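Local structure of translation initiation factor eIF2 assembly protein (Schizosaccharomyces pombe, 4ZGP) at residues Glu193-Val198 with Pro264-Leu269; Ala205-Asp210 with Gly268-Trp273; Pro241-Asp246 with Ile257-Phe262. The protein acts as an ATP-dependent chaperone that binds the gamma subunit of eIF2 and so lets it assemble with the alpha and beta subunits. All blocks are in the same frame, centred on the assembly; numbering follows the deposited sequence. Where two conformers were deposited one is given.

All three contacts draw on one five-stranded sheet of the ATP-grasp fold, in which strands 253-261, 243-250, 193-199 and 202-208 lie side by side in that order. Along the chain, strands 193-199 and 202-208 come first, the hairpin of contact 3 follows, and the loop 264-273 then returns to the first two strands, so contact 3 is nested within the loops closed by contacts 1 and 2. Contacts 1 and 2, with centres about 5 Å apart, share Gly-268 and Leu-269; contact 3 is centred about 7 Å from contact 1 and 12 Å from contact 2. Salt bridges from Asp-246 to Arg-195 and, in the conformer described, Arg-209 tie the three together beside ADP.

Contact 1. Residues Glu193-Val198 with Pro264-Leu269; sequences EFRCFV and PRTDGL. With ADP (adenosine-5'-diphosphate), chain C.
NH1 of Arg-195 has two partners at the loop 264-269: the backbone O of Asp-267 at 2.9 Å and water 1, which accepts from NH1 at 3.2 Å. The arginine stands on strand 193-198, in the five-stranded sheet of this ATP-grasp protein, whereas the loop leads from strand 253-261 to helix 273-278. Asp-267 O lies in the guanidinium plane and receives the N-H on a lone pair, with an angle of 158° at the hydrogen. Water 1 also accepts from Asp-267 N, 2.9 Å away, so NH1 meets the carbonyl of Asp-267 directly and its N-H through the water. The length of arginine lets it span from strand to loop: CG leaves anti to the backbone N (chi1 175°), and a bend at chi3 (-70°) turns the flat group to the loop. Thr-266 places its methyl CG2 over one face of the guanidinium, 3.9 Å from NH1. NE is paired with Asp-246, which together with the loop limits rotation of the group next to the diphosphate; Arg-195 and Glu-193 both belong to the nucleotide pocket. Apolar contacts line the aliphatic part of the same side chain, which is crossed at about a right angle by Leu-269, whose CD1 lies 3.7 Å from CD of the arginine. Farther along the strand, Phe-197 brings CZ to within 3.6 Å of Gly-268 O, where the loop's backbone comes up against the ring. The bend of the loop is fixed by an Asx turn, in which Asp-267 OD1 is met from above its carboxylate plane by Leu-269 N at 2.8 Å.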
loop_
_atom_site.group_PDB
_atom_site.type_symbol
_atom_site.label_atom_id
_atom_site.label_comp_id
_atom_site.label_asym_id
_atom_site.label_seq_id
_atom_site.Cartn_x
_atom_site.Cartn_y
_atom_site.Cartn_z
ATOM N N GLU A 193 -9.360 -6.337 -7.409
ATOM C CA GLU A 193 -8.410 -6.153 -6.324
ATOM C C GLU A 193 -9.095 -6.485 -5.002
ATOM O O GLU A 193 -10.286 -6.214 -4.816
ATOM C CB GLU A 193 -7.843 -4.733 -6.301
ATOM C CG GLU A 193 -6.382 -4.708 -5.881
ATOM C CD GLU A 193 -5.955 -3.418 -5.233
ATOM O OE1 GLU A 193 -6.506 -2.353 -5.594
ATOM O OE2 GLU A 193 -5.067 -3.482 -4.360
ATOM N N PHE A 194 -8.340 -7.094 -4.093
ATOM C CA PHE A 194 -8.927 -7.533 -2.822
ATOM C C PHE A 194 -8.053 -7.119 -1.652
ATOM O O PHE A 194 -6.843 -6.968 -1.793
ATOM C CB PHE A 194 -9.113 -9.062 -2.792
ATOM C CG PHE A 194 -9.991 -9.581 -3.887
ATOM C CD1 PHE A 194 -11.368 -9.645 -3.712
ATOM C CD2 PHE A 194 -9.443 -9.961 -5.112
ATOM C CE1 PHE A 194 -12.207 -10.107 -4.741
ATOM C CE2 PHE A 194 -10.279 -10.444 -6.149
ATOM C CZ PHE A 194 -11.650 -10.517 -5.956
ATOM N N ARG A 195 -8.675 -6.986 -0.488
ATOM C CA ARG A 195 -7.937 -6.752 0.740
ATOM C C ARG A 195 -8.121 -7.974 1.632
ATOM O O ARG A 195 -9.241 -8.428 1.819
ATOM C CB ARG A 195 -8.425 -5.488 1.431
ATOM C CG ARG A 195 -7.768 -5.261 2.789
ATOM C CD ARG A 195 -7.749 -3.789 3.172
ATOM N NE ARG A 195 -6.827 -3.013 2.346
ATOM C CZ ARG A 195 -6.582 -1.719 2.518
ATOM N NH1 ARG A 195 -7.220 -1.053 3.471
ATOM N NH2 ARG A 195 -5.697 -1.087 1.733
ATOM N N CYS A 196 -7.016 -8.488 2.176
ATOM C CA CYS A 196 -6.967 -9.839 2.735
ATOM C C CYS A 196 -6.380 -9.783 4.130
ATOM O O CYS A 196 -5.293 -9.246 4.361
ATOM C CB CYS A 196 -6.141 -10.771 1.846
ATOM S SG CYS A 196 -6.585 -10.693 0.075
ATOM N N PHE A 197 -7.111 -10.362 5.067
ATOM C CA PHE A 197 -6.825 -10.170 6.467
ATOM C C PHE A 197 -6.294 -11.467 7.050
ATOM O O PHE A 197 -6.867 -12.539 6.854
ATOM C CB PHE A 197 -8.096 -9.709 7.195
ATOM C CG PHE A 197 -8.643 -8.413 6.678
ATOM C CD1 PHE A 197 -9.529 -8.391 5.611
ATOM C CD2 PHE A 197 -8.290 -7.219 7.271
ATOM C CE1 PHE A 197 -10.039 -7.182 5.146
ATOM C CE2 PHE A 197 -8.796 -6.014 6.806
ATOM C CZ PHE A 197 -9.669 -5.993 5.750
ATOM N N VAL A 198 -5.171 -11.353 7.746
ATOM C CA VAL A 198 -4.427 -12.494 8.209
ATOM C C VAL A 198 -4.242 -12.401 9.715
ATOM O O VAL A 198 -3.791 -11.386 10.220
ATOM C CB VAL A 198 -3.027 -12.572 7.544
ATOM C CG1 VAL A 198 -2.252 -13.744 8.104
ATOM C CG2 VAL A 198 -3.152 -12.679 6.027
ATOM N N PRO A 264 -6.648 -0.848 13.220
ATOM C CA PRO A 264 -7.768 -0.113 12.617
ATOM C C PRO A 264 -7.404 1.054 11.708
ATOM O O PRO A 264 -8.281 1.478 10.968
ATOM C CB PRO A 264 -8.552 0.383 13.841
ATOM C CG PRO A 264 -8.329 -0.690 14.849
ATOM C CD PRO A 264 -6.871 -1.072 14.662
ATOM N N ARG A 265 -6.174 1.554 11.730
ATOM C CA ARG A 265 -5.804 2.580 10.759
ATOM C C ARG A 265 -5.723 2.004 9.335
ATOM O O ARG A 265 -5.751 2.731 8.340
ATOM C CB ARG A 265 -4.477 3.232 11.144
ATOM C CG ARG A 265 -4.250 4.564 10.458
ATOM C CD ARG A 265 -3.186 5.376 11.165
ATOM N NE ARG A 265 -3.584 5.772 12.512
ATOM C CZ ARG A 265 -4.267 6.877 12.804
ATOM N NH1 ARG A 265 -4.570 7.144 14.066
ATOM N NH2 ARG A 265 -4.652 7.716 11.841
ATOM N N THR A 266 -5.611 0.692 9.237
ATOM C CA THR A 266 -5.749 0.022 7.952
ATOM C C THR A 266 -7.246 -0.131 7.668
ATOM O O THR A 266 -7.936 -0.833 8.410
ATOM C CB THR A 266 -5.046 -1.344 7.978
ATOM O OG1 THR A 266 -3.657 -1.164 8.311
ATOM C CG2 THR A 266 -5.182 -2.068 6.619
ATOM N N ASP A 267 -7.761 0.542 6.639
ATOM C CA ASP A 267 -9.207 0.474 6.341
ATOM C C ASP A 267 -9.728 -0.964 6.243
ATOM O O ASP A 267 -9.209 -1.772 5.473
ATOM C CB ASP A 267 -9.520 1.221 5.037
ATOM C CG ASP A 267 -10.996 1.580 4.905
ATOM O OD1 ASP A 267 -11.838 0.937 5.575
ATOM O OD2 ASP A 267 -11.314 2.524 4.136
ATOM N N GLY A 268 -10.757 -1.298 7.031
ATOM C CA GLY A 268 -11.293 -2.647 7.022
ATOM C C GLY A 268 -12.254 -2.863 5.868
ATOM O O GLY A 268 -12.641 -3.991 5.557
ATOM N N LEU A 269 -12.641 -1.760 5.231
ATOM C CA LEU A 269 -13.484 -1.783 4.036
ATOM C C LEU A 269 -14.846 -2.420 4.316
ATOM O O LEU A 269 -15.678 -1.792 4.971
ATOM C CB LEU A 269 -12.751 -2.485 2.880
ATOM C CG LEU A 269 -11.467 -1.752 2.443
ATOM C CD1 LEU A 269 -10.758 -2.559 1.345
ATOM C CD2 LEU A 269 -11.773 -0.345 1.920
HETATM P PB ADP C . -2.865 1.438 -0.248
HETATM O O1B ADP C . -2.536 0.048 0.276
HETATM O O2B ADP C . -2.228 2.562 0.549
HETATM O O3B ADP C . -4.338 1.559 -0.580
HETATM P PA ADP C . -1.919 0.509 -2.824
HETATM O O1A ADP C . -2.522 -0.787 -2.340
HETATM O O2A ADP C . -0.488 0.608 -3.326
HETATM O O3A ADP C . -2.078 1.619 -1.660
HETATM O "O5'" ADP C . -2.876 1.043 -3.997
HETATM C "C5'" ADP C . -3.823 2.093 -3.803
HETATM C "C4'" ADP C . -4.670 2.088 -5.064
HETATM O "O4'" ADP C . -3.921 2.658 -6.138
HETATM C "C3'" ADP C . -5.001 0.662 -5.478
HETATM O "O3'" ADP C . -6.328 0.304 -5.079
HETATM C "C2'" ADP C . -4.850 0.641 -6.984
HETATM O "O2'" ADP C . -6.121 0.742 -7.631
HETATM C "C1'" ADP C . -4.025 1.865 -7.325
HETATM N N9 ADP C . -2.672 1.397 -7.714
HETATM C C8 ADP C . -1.711 0.992 -6.855
HETATM N N7 ADP C . -0.586 0.622 -7.526
HETATM C C5 ADP C . -0.824 0.792 -8.847
HETATM C C6 ADP C . -0.055 0.600 -10.098
HETATM N N6 ADP C . 1.221 0.137 -10.037
HETATM N N1 ADP C . -0.664 0.899 -11.277
HETATM C C2 ADP C . -1.931 1.368 -11.304
HETATM N N3 ADP C . -2.689 1.568 -10.206
HETATM C C4 ADP C . -2.199 1.305 -8.965
HETATM O O HOH W 1 -6.220 1.748 4.545
#

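Contact 2. Residues Ala205-Asp210 with Gly268-Trp273; sequences AFCQRD and GLLFSW. With ADP (adenosine-5'-diphosphate), chain C.
Ala-205 sets CB over the face of the Phe-271 ring, toward its rim, in a CH-pi contact 3.9 Å from the ring centroid; a methyl is small enough to let strand and loop close up. At the ring's edge, Phe-206 O lies 3.6 Å from CE2 of Phe-271. Cys-207 fills the next place: its CB is 3.7 Å from the same CE2, while SG, held between the backbone N and the carbonyl carbon (chi1 61°), lies 3.7 Å from CB of Leu-269 and obliquely beside the ring. Leu-270 adds its CB against CB of Cys-207. These three loop residues are presented together by a type II' beta turn, closed by Phe-271 N to Gly-268 O at 2.9 Å, with Leu-269 taking the positive phi at its second position. Ser-272 then N-caps helix 273-278. Farther out on its side chain, Leu-269 rests CD1 4.0 Å from CD of Arg-209, whose guanidinium continues to the nucleotide. In the conformer described, NH2 of Arg-209 donates to ADP O3B at 2.9 Å, and Glu-193 and Asp-246 pair with the same group. Apolar loop atoms thus border the arginine's aliphatic portion, leaving its charged end to the acids and the diphosphate.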
loop_
_atom_site.group_PDB
_atom_site.type_symbol
_atom_site.label_atom_id
_atom_site.label_comp_id
_atom_site.label_asym_id
_atom_site.label_seq_id
_atom_site.Cartn_x
_atom_site.Cartn_y
_atom_site.Cartn_z
ATOM N N ALA A 205 -10.313 -13.602 6.464
ATOM C CA ALA A 205 -11.287 -12.801 5.719
ATOM C C ALA A 205 -10.641 -12.108 4.536
ATOM O O ALA A 205 -9.466 -11.771 4.595
ATOM C CB ALA A 205 -11.921 -11.749 6.614
ATOM N N PHE A 206 -11.425 -11.866 3.488
ATOM C CA PHE A 206 -11.007 -10.919 2.451
ATOM C C PHE A 206 -12.221 -10.323 1.777
ATOM O O PHE A 206 -13.317 -10.901 1.805
ATOM C CB PHE A 206 -10.060 -11.564 1.412
ATOM C CG PHE A 206 -10.701 -12.547 0.455
ATOM C CD1 PHE A 206 -11.258 -12.126 -0.756
ATOM C CD2 PHE A 206 -10.664 -13.904 0.718
ATOM C CE1 PHE A 206 -11.806 -13.025 -1.649
ATOM C CE2 PHE A 206 -11.210 -14.829 -0.189
ATOM C CZ PHE A 206 -11.776 -14.389 -1.371
ATOM N N CYS A 207 -12.029 -9.141 1.199
ATOM C CA CYS A 207 -13.122 -8.454 0.551
ATOM C C CYS A 207 -12.642 -7.761 -0.684
ATOM O O CYS A 207 -11.461 -7.488 -0.844
ATOM C CB CYS A 207 -13.788 -7.437 1.501
ATOM S SG CYS A 207 -12.772 -6.091 2.138
ATOM N N GLN A 208 -13.586 -7.529 -1.578
ATOM C CA GLN A 208 -13.388 -6.641 -2.703
ATOM C C GLN A 208 -12.849 -5.290 -2.242
ATOM O O GLN A 208 -13.294 -4.730 -1.224
ATOM C CB GLN A 208 -14.695 -6.453 -3.476
ATOM C CG GLN A 208 -14.550 -5.650 -4.758
ATOM C CD GLN A 208 -15.822 -5.627 -5.580
ATOM O OE1 GLN A 208 -16.800 -6.292 -5.238
ATOM N NE2 GLN A 208 -15.813 -4.860 -6.666
ATOM N N ARG A 209 -11.901 -4.746 -3.004
ATOM C CA ARG A 209 -11.216 -3.537 -2.573
ATOM C C ARG A 209 -11.929 -2.256 -2.979
ATOM O O ARG A 209 -11.886 -1.266 -2.249
ATOM C CB ARG A 209 -9.788 -3.531 -3.112
ATOM C CG ARG A 209 -8.771 -3.870 -2.059
ATOM C CD ARG A 209 -8.016 -2.641 -1.595
ATOM N NE ARG A 209 -6.707 -2.571 -2.223
ATOM C CZ ARG A 209 -5.892 -1.526 -2.151
ATOM N NH1 ARG A 209 -4.717 -1.575 -2.750
ATOM N NH2 ARG A 209 -6.251 -0.443 -1.476
ATOM N N ASP A 210 -12.605 -2.268 -4.122
ATOM C CA ASP A 210 -13.294 -1.055 -4.579
ATOM C C ASP A 210 -14.746 -1.081 -4.143
ATOM O O ASP A 210 -15.150 -1.977 -3.405
ATOM C CB ASP A 210 -13.205 -0.920 -6.098
ATOM C CG ASP A 210 -13.994 -1.979 -6.809
ATOM O OD1 ASP A 210 -13.981 -3.133 -6.328
ATOM O OD2 ASP A 210 -14.630 -1.668 -7.841
ATOM N N GLY A 268 -10.757 -1.298 7.031
ATOM C CA GLY A 268 -11.293 -2.647 7.022
ATOM C C GLY A 268 -12.254 -2.863 5.868
ATOM O O GLY A 268 -12.641 -3.991 5.557
ATOM N N LEU A 269 -12.641 -1.760 5.231
ATOM C CA LEU A 269 -13.484 -1.783 4.036
ATOM C C LEU A 269 -14.846 -2.420 4.316
ATOM O O LEU A 269 -15.678 -1.792 4.971
ATOM C CB LEU A 269 -12.751 -2.485 2.880
ATOM C CG LEU A 269 -11.467 -1.752 2.443
ATOM C CD1 LEU A 269 -10.758 -2.559 1.345
ATOM C CD2 LEU A 269 -11.773 -0.345 1.920
ATOM N N LEU A 270 -15.096 -3.632 3.823
ATOM C CA LEU A 270 -16.398 -4.271 4.061
ATOM C C LEU A 270 -16.464 -4.987 5.409
ATOM O O LEU A 270 -17.516 -5.524 5.783
ATOM C CB LEU A 270 -16.734 -5.258 2.946
ATOM C CG LEU A 270 -16.851 -4.569 1.585
ATOM C CD1 LEU A 270 -17.244 -5.587 0.525
ATOM C CD2 LEU A 270 -17.871 -3.431 1.678
ATOM N N PHE A 271 -15.342 -5.006 6.126
ATOM C CA PHE A 271 -15.300 -5.539 7.493
ATOM C C PHE A 271 -15.106 -4.432 8.516
ATOM O O PHE A 271 -14.429 -3.440 8.254
ATOM C CB PHE A 271 -14.164 -6.566 7.662
ATOM C CG PHE A 271 -14.340 -7.787 6.835
ATOM C CD1 PHE A 271 -15.152 -8.824 7.266
ATOM C CD2 PHE A 271 -13.716 -7.900 5.609
ATOM C CE1 PHE A 271 -15.341 -9.951 6.495
ATOM C CE2 PHE A 271 -13.898 -9.033 4.832
ATOM C CZ PHE A 271 -14.722 -10.061 5.268
ATOM N N SER A 272 -15.689 -4.594 9.700
ATOM C CA SER A 272 -15.334 -3.707 10.797
ATOM C C SER A 272 -14.211 -4.334 11.611
ATOM O O SER A 272 -14.061 -5.555 11.646
ATOM C CB SER A 272 -16.530 -3.454 11.715
ATOM O OG SER A 272 -16.818 -4.639 12.428
ATOM N N TRP A 273 -13.445 -3.498 12.288
ATOM C CA TRP A 273 -12.344 -3.996 13.090
ATOM C C TRP A 273 -12.852 -4.681 14.355
ATOM O O TRP A 273 -12.150 -5.506 14.928
ATOM C CB TRP A 273 -11.367 -2.858 13.405
ATOM C CG TRP A 273 -10.440 -2.703 12.254
ATOM C CD1 TRP A 273 -10.507 -1.766 11.266
ATOM C CD2 TRP A 273 -9.364 -3.589 11.898
ATOM N NE1 TRP A 273 -9.514 -1.994 10.332
ATOM C CE2 TRP A 273 -8.800 -3.106 10.700
ATOM C CE3 TRP A 273 -8.816 -4.726 12.483
ATOM C CZ2 TRP A 273 -7.713 -3.727 10.081
ATOM C CZ3 TRP A 273 -7.732 -5.333 11.875
ATOM C CH2 TRP A 273 -7.192 -4.829 10.684
HETATM P PB ADP C . -2.865 1.438 -0.248
HETATM O O1B ADP C . -2.536 0.048 0.276
HETATM O O2B ADP C . -2.228 2.562 0.549
HETATM O O3B ADP C . -4.338 1.559 -0.580
HETATM P PA ADP C . -1.919 0.509 -2.824
HETATM O O1A ADP C . -2.522 -0.787 -2.340
HETATM O O2A ADP C . -0.488 0.608 -3.326
HETATM O O3A ADP C . -2.078 1.619 -1.660
HETATM O "O5'" ADP C . -2.876 1.043 -3.997
HETATM C "C5'" ADP C . -3.823 2.093 -3.803
HETATM C "C4'" ADP C . -4.670 2.088 -5.064
HETATM O "O4'" ADP C . -3.921 2.658 -6.138
HETATM C "C3'" ADP C . -5.001 0.662 -5.478
HETATM O "O3'" ADP C . -6.328 0.304 -5.079
HETATM C "C2'" ADP C . -4.850 0.641 -6.984
HETATM O "O2'" ADP C . -6.121 0.742 -7.631
HETATM C "C1'" ADP C . -4.025 1.865 -7.325
HETATM N N9 ADP C . -2.672 1.397 -7.714
HETATM C C8 ADP C . -1.711 0.992 -6.855
HETATM N N7 ADP C . -0.586 0.622 -7.526
HETATM C C5 ADP C . -0.824 0.792 -8.847
HETATM C C6 ADP C . -0.055 0.600 -10.098
HETATM N N6 ADP C . 1.221 0.137 -10.037
HETATM N N1 ADP C . -0.664 0.899 -11.277
HETATM C C2 ADP C . -1.931 1.368 -11.304
HETATM N N3 ADP C . -2.689 1.568 -10.206
HETATM C C4 ADP C . -2.199 1.305 -8.965
#

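Contact 3. Residues Pro241-Asp246 with Ile257-Phe262; sequences PDFVFD and IDINPF. With ADP (adenosine-5'-diphosphate), chain C.
With CG of Asp-246 anti to the carbonyl carbon (chi1 -68°) and CG of Asp-258 anti to the backbone N (chi1 -159°), both carboxylates reach the beta-phosphate of ADP from one face of the sheet. OD2 of Asp-258 comes to 2.6 Å from O1B, and OD2 of Asp-246 to 3.2 Å from the same oxygen. Arg-195 and, in the conformer described, Arg-209 pair with Asp-246, and Lys-115 with Asp-258. Asn-260, on this face too, is inferred to bind magnesium together with Asp-258; its ND2 donates to water 3 at 2.6 Å. The frame is an antiparallel hairpin, strands 243-250 and 253-261, in the ATP-grasp sheet. Asn-260 N donates to Val-244 O at 2.7 Å. Nearer the phosphates a classic beta bulge sets Ile-257 and Asp-258 opposite Asp-246: Ile-257 N bonds Asp-246 O, and Asp-246 N bonds Asp-258 O, both at 2.8 Å. The other face is apolar: Phe-243 and Phe-245 pack on helix 221-233 and Ile-259 on Trp-37, and Ile-259 CG2 lies 3.8 Å from CD2 of Phe-243. Farther along, CB of Asp-242 meets CB of Phe-262 at 3.6 Å, and water 2 bridges Asp-242 O and Phe-262 N.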
loop_
_atom_site.group_PDB
_atom_site.type_symbol
_atom_site.label_atom_id
_atom_site.label_comp_id
_atom_site.label_asym_id
_atom_site.label_seq_id
_atom_site.Cartn_x
_atom_site.Cartn_y
_atom_site.Cartn_z
ATOM N N PRO A 241 2.628 -12.304 12.731
ATOM C CA PRO A 241 1.542 -13.270 12.557
ATOM C C PRO A 241 0.246 -12.655 12.030
ATOM O O PRO A 241 -0.547 -13.369 11.398
ATOM C CB PRO A 241 1.334 -13.805 13.982
ATOM C CG PRO A 241 1.675 -12.646 14.860
ATOM C CD PRO A 241 2.857 -11.977 14.154
ATOM N N ASP A 242 0.025 -11.377 12.320
ATOM C CA ASP A 242 -1.183 -10.686 11.880
ATOM C C ASP A 242 -0.833 -9.506 10.968
ATOM O O ASP A 242 0.002 -8.671 11.319
ATOM C CB ASP A 242 -1.985 -10.147 13.064
ATOM C CG ASP A 242 -2.092 -11.138 14.230
ATOM O OD1 ASP A 242 -2.058 -12.366 14.025
ATOM O OD2 ASP A 242 -2.238 -10.655 15.371
ATOM N N PHE A 243 -1.488 -9.431 9.816
ATOM C CA PHE A 243 -1.246 -8.324 8.892
ATOM C C PHE A 243 -2.348 -8.300 7.839
ATOM O O PHE A 243 -3.227 -9.159 7.830
ATOM C CB PHE A 243 0.161 -8.443 8.243
ATOM C CG PHE A 243 0.392 -9.722 7.454
ATOM C CD1 PHE A 243 0.808 -10.886 8.085
ATOM C CD2 PHE A 243 0.210 -9.751 6.064
ATOM C CE1 PHE A 243 1.052 -12.059 7.359
ATOM C CE2 PHE A 243 0.442 -10.925 5.330
ATOM C CZ PHE A 243 0.867 -12.075 5.975
ATOM N N VAL A 244 -2.304 -7.299 6.963
ATOM C CA VAL A 244 -3.321 -7.149 5.927
ATOM C C VAL A 244 -2.606 -7.007 4.595
ATOM O O VAL A 244 -1.726 -6.176 4.500
ATOM C CB VAL A 244 -4.182 -5.918 6.187
ATOM C CG1 VAL A 244 -5.263 -5.778 5.120
ATOM C CG2 VAL A 244 -4.806 -5.981 7.633
ATOM N N PHE A 245 -2.958 -7.802 3.591
ATOM C CA PHE A 245 -2.269 -7.643 2.303
ATOM C C PHE A 245 -3.272 -7.381 1.197
ATOM O O PHE A 245 -4.390 -7.880 1.245
ATOM C CB PHE A 245 -1.342 -8.852 1.994
ATOM C CG PHE A 245 -2.027 -10.180 1.740
ATOM C CD1 PHE A 245 -2.378 -11.017 2.781
ATOM C CD2 PHE A 245 -2.195 -10.652 0.449
ATOM C CE1 PHE A 245 -2.951 -12.268 2.528
ATOM C CE2 PHE A 245 -2.765 -11.899 0.188
ATOM C CZ PHE A 245 -3.152 -12.702 1.219
ATOM N N ASP A 246 -2.893 -6.523 0.239
ATOM C CA ASP A 246 -3.771 -6.208 -0.886
ATOM C C ASP A 246 -3.291 -6.998 -2.084
ATOM O O ASP A 246 -2.087 -7.173 -2.273
ATOM C CB ASP A 246 -3.781 -4.705 -1.212
ATOM C CG ASP A 246 -4.439 -3.874 -0.116
ATOM O OD1 ASP A 246 -5.223 -4.434 0.678
ATOM O OD2 ASP A 246 -4.164 -2.669 -0.039
ATOM N N ILE A 257 0.063 -6.398 -3.838
ATOM C CA ILE A 257 0.103 -4.957 -4.086
ATOM C C ILE A 257 0.610 -4.174 -2.879
ATOM O O ILE A 257 1.360 -3.210 -3.021
ATOM C CB ILE A 257 -1.297 -4.431 -4.506
ATOM C CG1 ILE A 257 -1.748 -5.134 -5.792
ATOM C CG2 ILE A 257 -1.301 -2.915 -4.669
ATOM C CD1 ILE A 257 -0.821 -4.873 -6.995
ATOM N N ASP A 258 0.231 -4.597 -1.673
ATOM C CA ASP A 258 0.672 -3.859 -0.495
ATOM C C ASP A 258 0.514 -4.747 0.729
ATOM O O ASP A 258 -0.212 -5.733 0.688
ATOM C CB ASP A 258 -0.139 -2.565 -0.322
ATOM C CG ASP A 258 0.574 -1.519 0.548
ATOM O OD1 ASP A 258 1.768 -1.665 0.879
ATOM O OD2 ASP A 258 -0.070 -0.519 0.890
ATOM N N ILE A 259 1.223 -4.389 1.788
ATOM C CA ILE A 259 1.079 -5.058 3.080
ATOM C C ILE A 259 0.933 -3.946 4.120
ATOM O O ILE A 259 1.697 -2.983 4.128
ATOM C CB ILE A 259 2.281 -6.003 3.412
ATOM C CG1 ILE A 259 2.408 -7.132 2.370
ATOM C CG2 ILE A 259 2.092 -6.635 4.818
ATOM C CD1 ILE A 259 3.508 -8.151 2.651
ATOM N N ASN A 260 -0.062 -4.069 4.994
ATOM C CA ASN A 260 -0.346 -3.058 5.999
ATOM C C ASN A 260 -0.539 -3.679 7.385
ATOM O O ASN A 260 -0.791 -4.867 7.472
ATOM C CB ASN A 260 -1.603 -2.294 5.619
ATOM C CG ASN A 260 -1.372 -1.370 4.457
ATOM O OD1 ASN A 260 -0.621 -0.412 4.571
ATOM N ND2 ASN A 260 -2.013 -1.649 3.338
ATOM N N PRO A 261 -0.422 -2.875 8.457
ATOM C CA PRO A 261 -0.587 -3.489 9.793
ATOM C C PRO A 261 -1.999 -3.994 10.079
ATOM O O PRO A 261 -2.974 -3.497 9.530
ATOM C CB PRO A 261 -0.232 -2.338 10.744
ATOM C CG PRO A 261 0.678 -1.458 9.945
ATOM C CD PRO A 261 0.067 -1.486 8.564
ATOM N N PHE A 262 -2.096 -5.007 10.935
ATOM C CA PHE A 262 -3.393 -5.511 11.408
ATOM C C PHE A 262 -3.825 -4.581 12.533
ATOM O O PHE A 262 -3.572 -4.848 13.706
ATOM C CB PHE A 262 -3.263 -6.959 11.886
ATOM C CG PHE A 262 -4.575 -7.664 12.117
ATOM C CD1 PHE A 262 -5.229 -8.309 11.072
ATOM C CD2 PHE A 262 -5.126 -7.724 13.391
ATOM C CE1 PHE A 262 -6.427 -8.979 11.278
ATOM C CE2 PHE A 262 -6.327 -8.401 13.611
ATOM C CZ PHE A 262 -6.984 -9.017 12.558
HETATM P PB ADP C . -2.865 1.438 -0.248
HETATM O O1B ADP C . -2.536 0.048 0.276
HETATM O O2B ADP C . -2.228 2.562 0.549
HETATM O O3B ADP C . -4.338 1.559 -0.580
HETATM P PA ADP C . -1.919 0.509 -2.824
HETATM O O1A ADP C . -2.522 -0.787 -2.340
HETATM O O2A ADP C . -0.488 0.608 -3.326
HETATM O O3A ADP C . -2.078 1.619 -1.660
HETATM O "O5'" ADP C . -2.876 1.043 -3.997
HETATM C "C5'" ADP C . -3.823 2.093 -3.803
HETATM C "C4'" ADP C . -4.670 2.088 -5.064
HETATM O "O4'" ADP C . -3.921 2.658 -6.138
HETATM C "C3'" ADP C . -5.001 0.662 -5.478
HETATM O "O3'" ADP C . -6.328 0.304 -5.079
HETATM C "C2'" ADP C . -4.850 0.641 -6.984
HETATM O "O2'" ADP C . -6.121 0.742 -7.631
HETATM C "C1'" ADP C . -4.025 1.865 -7.325
HETATM N N9 ADP C . -2.672 1.397 -7.714
HETATM C C8 ADP C . -1.711 0.992 -6.855
HETATM N N7 ADP C . -0.586 0.622 -7.526
HETATM C C5 ADP C . -0.824 0.792 -8.847
HETATM C C6 ADP C . -0.055 0.600 -10.098
HETATM N N6 ADP C . 1.221 0.137 -10.037
HETATM N N1 ADP C . -0.664 0.899 -11.277
HETATM C C2 ADP C . -1.931 1.368 -11.304
HETATM N N3 ADP C . -2.689 1.568 -10.206
HETATM C C4 ADP C . -2.199 1.305 -8.965
HETATM O O HOH W 2 0.665 -6.255 11.652
HETATM O O HOH W 3 -3.110 -3.999 2.842
#